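Local coordinates for protein pseudoperoxidase (Leishmania major, PDB 5VIA) that binds heme b, whose iron is held by two axial side-chain ligands, and belongs to the peroxidase family, at residues A[43-48]-A[142-147]. Numbering follows the deposited sequence.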
# COMPACT_ATOMS: atom_id res chain seq x y z
N VAL A 43 -0.19 -3.88 4.37
CA VAL A 43 -0.63 -4.32 5.70
C VAL A 43 -0.03 -5.69 6.04
O VAL A 43 0.56 -5.88 7.12
CB VAL A 43 -2.18 -4.39 5.79
CG1 VAL A 43 -2.60 -4.85 7.15
CG2 VAL A 43 -2.80 -3.03 5.47
N LEU A 44 -0.14 -6.64 5.11
CA LEU A 44 0.32 -8.01 5.37
C LEU A 44 1.83 -8.04 5.55
O LEU A 44 2.33 -8.64 6.49
CB LEU A 44 -0.10 -8.93 4.23
CG LEU A 44 -1.63 -9.18 4.18
CD1 LEU A 44 -2.00 -10.02 2.98
CD2 LEU A 44 -2.09 -9.86 5.47
N ALA A 45 2.55 -7.36 4.66
CA ALA A 45 4.01 -7.34 4.71
C ALA A 45 4.51 -6.64 5.96
O ALA A 45 5.47 -7.09 6.58
CB ALA A 45 4.56 -6.67 3.47
N ALA A 46 3.86 -5.53 6.33
CA ALA A 46 4.25 -4.83 7.55
C ALA A 46 4.03 -5.72 8.76
O ALA A 46 4.85 -5.73 9.70
CB ALA A 46 3.48 -3.51 7.70
N ARG A 47 2.94 -6.47 8.76
CA ARG A 47 2.67 -7.38 9.87
C ARG A 47 3.71 -8.51 9.95
O ARG A 47 4.19 -8.85 11.04
CB ARG A 47 1.25 -7.94 9.80
CG ARG A 47 0.19 -6.90 10.13
CD ARG A 47 -1.22 -7.38 9.78
NE ARG A 47 -1.59 -8.57 10.54
CZ ARG A 47 -2.09 -8.53 11.77
NH1 ARG A 47 -2.28 -7.37 12.39
NH2 ARG A 47 -2.40 -9.66 12.39
N ARG A 48 4.07 -9.09 8.82
CA ARG A 48 5.12 -10.13 8.82
C ARG A 48 6.46 -9.58 9.33
O ARG A 48 7.25 -10.31 9.93
CB ARG A 48 5.28 -10.74 7.43
CG ARG A 48 4.07 -11.53 6.92
CD ARG A 48 4.43 -12.36 5.66
NE ARG A 48 5.05 -11.57 4.59
CZ ARG A 48 4.38 -10.82 3.72
NH1 ARG A 48 3.06 -10.71 3.80
NH2 ARG A 48 5.03 -10.15 2.77
N HIS A 142 12.22 -0.05 4.59
CA HIS A 142 13.43 -0.81 4.29
C HIS A 142 13.23 -2.26 4.73
O HIS A 142 13.76 -3.19 4.11
CB HIS A 142 14.64 -0.22 5.02
CG HIS A 142 15.23 0.99 4.35
ND1 HIS A 142 15.82 0.95 3.11
CD2 HIS A 142 15.35 2.27 4.78
CE1 HIS A 142 16.27 2.15 2.79
NE2 HIS A 142 16.00 2.97 3.79
N ALA A 143 12.44 -2.45 5.78
CA ALA A 143 12.25 -3.77 6.37
C ALA A 143 11.31 -4.69 5.59
O ALA A 143 11.14 -5.86 5.95
CB ALA A 143 11.79 -3.63 7.83
N LEU A 144 10.70 -4.18 4.52
CA LEU A 144 9.80 -4.96 3.67
C LEU A 144 10.57 -5.73 2.60
O LEU A 144 10.26 -5.60 1.42
CB LEU A 144 8.77 -4.02 3.01
CG LEU A 144 7.97 -3.10 3.95
CD1 LEU A 144 6.97 -2.27 3.18
CD2 LEU A 144 7.25 -3.91 5.00
N GLY A 145 11.57 -6.50 3.02
CA GLY A 145 12.34 -7.32 2.10
C GLY A 145 13.77 -6.84 1.88
O GLY A 145 14.49 -7.39 1.05
N GLY A 146 14.19 -5.80 2.60
CA GLY A 146 15.48 -5.19 2.38
C GLY A 146 15.46 -4.31 1.15
O GLY A 146 16.18 -4.58 0.18
N LEU A 147 14.62 -3.28 1.18
CA LEU A 147 14.48 -2.35 0.07
C LEU A 147 15.61 -1.31 0.08
O LEU A 147 16.08 -0.91 1.16
CB LEU A 147 13.14 -1.60 0.17
CG LEU A 147 11.85 -2.40 0.27
CD1 LEU A 147 10.67 -1.45 0.05
CD2 LEU A 147 11.83 -3.45 -0.77
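Ala45 on the helical segment 43-48 and Leu144 in the loop segment 142-147 bring the two backbones closest, with their CA atoms 6.3 Å apart. No hydrogen bond crosses between the segments. A single methyl group, CD2 of Leu144, makes the contact. Leu144 CD2 lies on the Ala45-Ala46 peptide, 4.0 Å from both Ala45 O and Ala46 N. Ala45 CB adds an apolar touch at 4.1 Å from Leu144 CD2. With only methyl side chains at Ala45 and Ala46, the peptide between them is probably accessible to this methyl. Leu144 chi1 of -54° puts CG beside the backbone N, and chi2 of -178° sets CD1 anti to CA, which turns CD2 to the helix. All three touching residues are buried.

Leu144 is the centre of an inverse gamma turn, and two glycines with positive phi follow it. His142 ties the ends of this loop together. His142 ND1 donates to Leu147 O at 2.7 Å. The oxygen lies in the ring plane, whereas the donor sits 36° above the carbonyl plane. Leu147 N also bonds to His142 O.

The Leu144 side chain lies close to the bound heme, so the contact sits beside the heme pocket. It joins helix 33-49 to the loop between helices 137-142 and 149-155. Met277 of helix 263-279 touches both Ala45 and Leu144, while Ala46 packs on Ala61, next to the axial ligand Cys60.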